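Local coordinates for protein probable arabinosyltransferase C (Mycobacterium tuberculosis, PDB 3PTY) that probably polymerises arabinose into the arabinan of cell-wall arabinogalactan, the part described here being its C-terminal, lectin-like carbohydrate-binding domain, at residues A66-A74 against G113-L121; G194-V202 against L211-P219. All blocks are in the same frame, centred on the assembly; numbering follows the deposited sequence.

Interaction 1: A66-A74 against G113-L121; sequences AFTPNGIPA and GINGSRARL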
# COMPACT_ATOMS: atom_id res chain seq x y z
N ALA A 66 34.85 -12.95 9.98
CA ALA A 66 33.57 -13.57 9.68
C ALA A 66 32.60 -12.66 8.91
O ALA A 66 31.39 -12.82 9.00
CB ALA A 66 32.92 -14.13 10.95
N PHE A 67 33.15 -11.70 8.16
CA PHE A 67 32.38 -10.96 7.15
C PHE A 67 32.85 -11.43 5.78
O PHE A 67 34.03 -11.31 5.47
CB PHE A 67 32.65 -9.46 7.26
CG PHE A 67 31.67 -8.70 8.13
CD1 PHE A 67 31.82 -8.68 9.52
CD2 PHE A 67 30.63 -7.98 7.57
CE1 PHE A 67 30.94 -7.97 10.32
CE2 PHE A 67 29.74 -7.27 8.36
CZ PHE A 67 29.89 -7.26 9.74
N THR A 68 31.93 -11.95 4.97
CA THR A 68 32.30 -12.56 3.69
C THR A 68 31.36 -12.09 2.57
O THR A 68 30.25 -11.66 2.84
CB THR A 68 32.22 -14.10 3.77
OG1 THR A 68 30.87 -14.48 4.08
CG2 THR A 68 33.16 -14.63 4.84
N PRO A 69 31.81 -12.20 1.31
CA PRO A 69 31.02 -11.67 0.19
C PRO A 69 29.65 -12.33 0.07
O PRO A 69 28.71 -11.69 -0.42
CB PRO A 69 31.88 -12.00 -1.04
CG PRO A 69 33.27 -12.07 -0.51
CD PRO A 69 33.14 -12.65 0.88
N ASN A 70 29.53 -13.57 0.52
CA ASN A 70 28.24 -14.26 0.48
C ASN A 70 27.60 -14.47 1.85
O ASN A 70 26.72 -15.31 2.01
CB ASN A 70 28.36 -15.58 -0.29
CG ASN A 70 28.61 -15.36 -1.76
OD1 ASN A 70 27.70 -14.99 -2.51
ND2 ASN A 70 29.85 -15.55 -2.19
N GLY A 71 28.03 -13.69 2.84
CA GLY A 71 27.45 -13.75 4.17
C GLY A 71 26.14 -12.98 4.26
O GLY A 71 26.01 -12.02 5.03
N ILE A 72 25.18 -13.41 3.45
CA ILE A 72 23.86 -12.78 3.34
C ILE A 72 22.88 -13.87 2.93
O ILE A 72 23.15 -14.63 2.01
CB ILE A 72 23.84 -11.74 2.21
CG1 ILE A 72 24.95 -10.71 2.41
CG2 ILE A 72 22.47 -11.06 2.12
CD1 ILE A 72 25.11 -9.77 1.24
N PRO A 73 21.72 -13.95 3.60
CA PRO A 73 20.73 -14.97 3.25
C PRO A 73 20.26 -14.80 1.81
O PRO A 73 20.26 -13.68 1.30
CB PRO A 73 19.56 -14.68 4.19
CG PRO A 73 20.12 -13.83 5.28
CD PRO A 73 21.26 -13.07 4.69
N ALA A 74 19.85 -15.89 1.16
CA ALA A 74 19.27 -15.79 -0.18
C ALA A 74 17.99 -14.96 -0.15
O ALA A 74 17.67 -14.27 -1.12
CB ALA A 74 19.00 -17.18 -0.74
N GLY A 113 29.65 -10.96 -8.29
CA GLY A 113 30.09 -9.58 -8.42
C GLY A 113 31.59 -9.47 -8.24
O GLY A 113 32.30 -10.47 -8.14
N ILE A 114 32.07 -8.23 -8.18
CA ILE A 114 33.50 -7.95 -8.17
C ILE A 114 34.29 -8.66 -7.07
O ILE A 114 35.41 -9.12 -7.32
CB ILE A 114 33.77 -6.44 -8.14
CG1 ILE A 114 35.26 -6.18 -8.38
CG2 ILE A 114 33.29 -5.83 -6.82
CD1 ILE A 114 35.55 -4.75 -8.78
N ASN A 115 33.75 -8.77 -5.86
CA ASN A 115 34.47 -9.50 -4.82
C ASN A 115 33.91 -10.89 -4.52
O ASN A 115 34.19 -11.46 -3.47
CB ASN A 115 34.70 -8.65 -3.54
CG ASN A 115 33.49 -8.60 -2.63
OD1 ASN A 115 32.34 -8.59 -3.08
ND2 ASN A 115 33.74 -8.54 -1.33
N GLY A 116 33.13 -11.43 -5.45
CA GLY A 116 32.71 -12.82 -5.40
C GLY A 116 31.30 -13.08 -4.88
O GLY A 116 30.90 -14.23 -4.69
N SER A 117 30.55 -12.01 -4.62
CA SER A 117 29.21 -12.15 -4.07
C SER A 117 28.20 -12.49 -5.15
O SER A 117 28.21 -11.88 -6.22
CB SER A 117 28.78 -10.86 -3.37
OG SER A 117 27.51 -11.04 -2.75
N ARG A 118 27.33 -13.45 -4.87
CA ARG A 118 26.21 -13.71 -5.76
C ARG A 118 24.90 -13.11 -5.21
O ARG A 118 23.82 -13.38 -5.71
CB ARG A 118 26.06 -15.21 -6.04
CG ARG A 118 27.21 -15.77 -6.88
CD ARG A 118 27.22 -17.29 -6.93
NE ARG A 118 26.23 -17.83 -7.85
CZ ARG A 118 25.11 -18.44 -7.48
NH1 ARG A 118 24.84 -18.59 -6.19
NH2 ARG A 118 24.27 -18.91 -8.39
N ALA A 119 25.01 -12.29 -4.16
CA ALA A 119 23.84 -11.60 -3.63
C ALA A 119 23.29 -10.64 -4.68
O ALA A 119 24.04 -9.87 -5.27
CB ALA A 119 24.20 -10.84 -2.36
N ARG A 120 21.99 -10.69 -4.94
CA ARG A 120 21.39 -9.75 -5.88
C ARG A 120 21.32 -8.38 -5.20
O ARG A 120 20.79 -8.26 -4.09
CB ARG A 120 20.00 -10.21 -6.32
CG ARG A 120 19.43 -9.41 -7.49
CD ARG A 120 18.13 -10.03 -8.00
NE ARG A 120 18.33 -11.38 -8.52
CZ ARG A 120 18.63 -11.66 -9.78
NH1 ARG A 120 18.77 -10.69 -10.67
NH2 ARG A 120 18.80 -12.92 -10.16
N LEU A 121 21.87 -7.36 -5.85
CA LEU A 121 21.99 -6.04 -5.24
C LEU A 121 20.80 -5.15 -5.58
O LEU A 121 20.27 -5.24 -6.68
CB LEU A 121 23.27 -5.35 -5.72
CG LEU A 121 24.58 -6.09 -5.44
CD1 LEU A 121 25.77 -5.24 -5.87
CD2 LEU A 121 24.66 -6.44 -3.96

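Interaction 2: G194-V202 against L211-P219; sequences GGSMEFADV and LRAPLSAIP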
# COMPACT_ATOMS: atom_id res chain seq x y z
N GLY A 194 39.81 10.66 13.58
CA GLY A 194 39.53 11.87 14.34
C GLY A 194 38.18 11.85 15.04
O GLY A 194 37.93 12.64 15.94
N GLY A 195 37.30 10.95 14.62
CA GLY A 195 35.98 10.87 15.20
C GLY A 195 35.11 9.92 14.41
O GLY A 195 35.56 9.32 13.43
N SER A 196 33.85 9.78 14.82
CA SER A 196 32.94 8.87 14.14
C SER A 196 31.50 9.25 14.40
O SER A 196 31.19 10.02 15.33
CB SER A 196 33.19 7.44 14.58
OG SER A 196 32.80 7.24 15.92
N MET A 197 30.60 8.71 13.58
CA MET A 197 29.18 8.94 13.76
C MET A 197 28.39 7.68 13.42
O MET A 197 28.93 6.74 12.83
CB MET A 197 28.70 10.10 12.88
CG MET A 197 28.84 9.84 11.37
SD MET A 197 28.43 11.31 10.41
CE MET A 197 26.77 11.63 11.02
N GLU A 198 27.13 7.67 13.81
CA GLU A 198 26.22 6.59 13.46
C GLU A 198 25.42 6.99 12.24
O GLU A 198 25.44 8.15 11.83
CB GLU A 198 25.29 6.32 14.64
CG GLU A 198 25.99 5.63 15.78
CD GLU A 198 25.11 5.48 17.00
OE1 GLU A 198 23.92 5.84 16.92
OE2 GLU A 198 25.61 4.99 18.03
N PHE A 199 24.71 6.02 11.66
CA PHE A 199 23.84 6.26 10.52
C PHE A 199 22.40 6.26 10.98
O PHE A 199 22.06 5.59 11.96
CB PHE A 199 23.98 5.14 9.48
CG PHE A 199 25.27 5.15 8.71
CD1 PHE A 199 26.38 4.47 9.19
CD2 PHE A 199 25.36 5.80 7.50
CE1 PHE A 199 27.57 4.47 8.48
CE2 PHE A 199 26.54 5.80 6.77
CZ PHE A 199 27.65 5.13 7.27
N ALA A 200 21.54 6.98 10.27
CA ALA A 200 20.10 6.80 10.41
C ALA A 200 19.70 5.60 9.57
O ALA A 200 19.97 5.56 8.37
CB ALA A 200 19.36 8.04 9.95
N ASP A 201 19.07 4.62 10.20
CA ASP A 201 18.69 3.39 9.53
C ASP A 201 17.25 3.57 9.06
O ASP A 201 16.32 3.54 9.86
CB ASP A 201 18.81 2.22 10.51
CG ASP A 201 18.51 0.88 9.88
OD1 ASP A 201 18.01 0.86 8.73
OD2 ASP A 201 18.78 -0.16 10.51
N VAL A 202 17.07 3.81 7.76
CA VAL A 202 15.74 4.14 7.22
C VAL A 202 15.26 3.01 6.31
O VAL A 202 15.92 2.67 5.33
CB VAL A 202 15.77 5.47 6.42
CG1 VAL A 202 14.39 5.81 5.88
CG2 VAL A 202 16.29 6.61 7.30
N LEU A 211 21.28 3.43 4.55
CA LEU A 211 21.66 4.12 5.78
C LEU A 211 22.15 5.51 5.41
O LEU A 211 22.82 5.67 4.39
CB LEU A 211 22.77 3.35 6.51
CG LEU A 211 22.57 1.86 6.76
CD1 LEU A 211 23.83 1.25 7.38
CD2 LEU A 211 21.36 1.61 7.65
N ARG A 212 21.82 6.51 6.22
CA ARG A 212 22.19 7.89 5.89
C ARG A 212 22.86 8.61 7.04
O ARG A 212 22.41 8.53 8.19
CB ARG A 212 20.97 8.72 5.44
CG ARG A 212 20.09 8.07 4.39
CD ARG A 212 18.72 7.73 4.96
NE ARG A 212 17.93 6.87 4.07
CZ ARG A 212 16.83 7.26 3.44
NH1 ARG A 212 16.37 8.49 3.59
NH2 ARG A 212 16.18 6.39 2.66
N ALA A 213 23.93 9.32 6.71
CA ALA A 213 24.65 10.14 7.68
C ALA A 213 24.82 11.53 7.07
O ALA A 213 25.39 11.66 5.99
CB ALA A 213 26.02 9.52 7.97
N PRO A 214 24.33 12.57 7.76
CA PRO A 214 24.43 13.93 7.22
C PRO A 214 25.89 14.35 7.07
O PRO A 214 26.66 14.23 8.03
CB PRO A 214 23.74 14.78 8.29
CG PRO A 214 23.87 13.95 9.55
CD PRO A 214 23.63 12.55 9.06
N LEU A 215 26.27 14.82 5.89
CA LEU A 215 27.64 15.29 5.68
C LEU A 215 27.98 16.43 6.62
O LEU A 215 29.15 16.64 6.95
CB LEU A 215 27.85 15.74 4.22
CG LEU A 215 27.85 14.63 3.17
CD1 LEU A 215 27.96 15.25 1.77
CD2 LEU A 215 28.99 13.64 3.42
N SER A 216 26.97 17.18 7.06
CA SER A 216 27.21 18.31 7.95
C SER A 216 27.88 17.89 9.25
O SER A 216 28.53 18.69 9.90
CB SER A 216 25.91 19.06 8.25
OG SER A 216 25.02 18.26 9.02
N ALA A 217 27.71 16.63 9.64
CA ALA A 217 28.31 16.16 10.89
C ALA A 217 29.81 15.89 10.77
O ALA A 217 30.51 15.80 11.77
CB ALA A 217 27.59 14.90 11.38
N ILE A 218 30.30 15.74 9.54
CA ILE A 218 31.71 15.45 9.32
C ILE A 218 32.54 16.73 9.32
O ILE A 218 32.27 17.65 8.55
CB ILE A 218 31.94 14.72 7.98
CG1 ILE A 218 31.06 13.47 7.89
CG2 ILE A 218 33.42 14.34 7.83
CD1 ILE A 218 31.28 12.67 6.62
N PRO A 219 33.57 16.79 10.17
CA PRO A 219 34.37 18.02 10.25
C PRO A 219 35.01 18.38 8.90
O PRO A 219 35.40 17.49 8.14
CB PRO A 219 35.46 17.68 11.28
CG PRO A 219 34.89 16.56 12.09
CD PRO A 219 34.04 15.77 11.12
O HOH W 1 23.27 9.79 11.16
O HOH W 2 16.40 3.45 2.85

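Interaction 1: A66-A74 against G113-L121
The carboxamide of N70 lies alongside the backbone of G116-R118 and bonds to it through both of its polar atoms. N70 OD1 receives the amide N of R118 at 2.8 Å in a practically straight bond (178° at the hydrogen), with the donor slightly tilted from the plane of the carboxamide. N70 ND2 donates to G116 O at 3.0 Å and meets that carbonyl from above its plane. With two bonds from one flat group, the rotation of the carboxamide is settled; with CG anti to the carbonyl carbon (chi1 -69°), the amide end swings over to the other segment.

A third bond across the contact comes from S117, whose OG donates to P69 O at 2.7 Å, again from above the carbonyl plane, while accepting the amide N of A119 in an ST turn. OG stands anti to the amide nitrogen of its own residue (chi1 -176°), and in this rotamer one hydroxyl links the two loops and shapes the second.

The ring of P69 crosses the side chain of N115 at a slant, P69 CG 3.7 Å from N115 ND2. The amide of N115 is itself held by V132, whose backbone N donates to OD1. Beyond the polar patch, I72 CD1 touches A119 CB at 3.9 Å.

The type I turn T68 to G71 thus docks on the end of a second one, G113 to G116, and on the chain just after it, S117-R118, through side-chain-to-backbone bonds rather than strand pairing. Both turns belong to the long connection between strands 63-65 and 133-134. P69 and N115 rest on L133 of strand 133-134, F67 packs on A144 and L146 of strand 144-152, and I114 lies against helix 55-58.

Interaction 2: G194-V202 against L211-P219
The thioether of M197 reaches the 3-10 segment 215-217, where M197 CE meets A217 CB at 3.4 Å, a tight approach, and also touches A213 CB and P214 CD. CG sits between the backbone N and the carbonyl carbon (chi1 63°), and a bend at chi3 lays the methyl among these three residues.

At the break in strand 195-202, F199 crosses L211 at about a right angle, CB to CB at 3.7 Å, while F199 CD2 lies 3.8 Å from A213 CB. V202 sets CB over one face of the R212 guanidinium, 3.5 Å from R212 NE and offset toward the rim. A bend at chi2 (113°) brings the arginine there, and its polar atoms are held further out: NH1 by W335 O, NE by N210 O, and NH2 by a water that also donates to V202 O.

Two reciprocal backbone bonds set this register. A200 N donates to R212 O at 2.7 Å and R212 N to A200 O at 3.0 Å, making A200 and R212 an antiparallel hydrogen-bonded pair. Toward M197 the strands splay apart, and a second water donates to E198 O and, weakly, to R212 O.

The contact forms the hairpin of strands 195-202 and 209-214, and D201 is salt-bridged to R209 near its turn. Within the antiparallel sheet, strand 178-183 flanks the first strand and strand 164-171 the second; F199 packs on L180 of the former and on L165 and V167 of the latter.

Overall arrangement
Both contacts lie in the C-terminal domain and relate to the same antiparallel sheet, but they do not touch: their centres are 25 Å apart and their nearest atoms about 10 Å. Interaction 1 closes before interaction 2 opens along the chain. It folds the long connection between the sheet's two outermost strands, 63-65 and 133-134, whereas interaction 2 is a hairpin in the interior of the sheet. Different bound groups lie nearby: the side chain of I72 is about 12 Å from the calcium ion and that of R212 about 12 Å from an octyl arabinofuranoside. Neither contact belongs to those sites, and both are packing within the carbohydrate-binding domain.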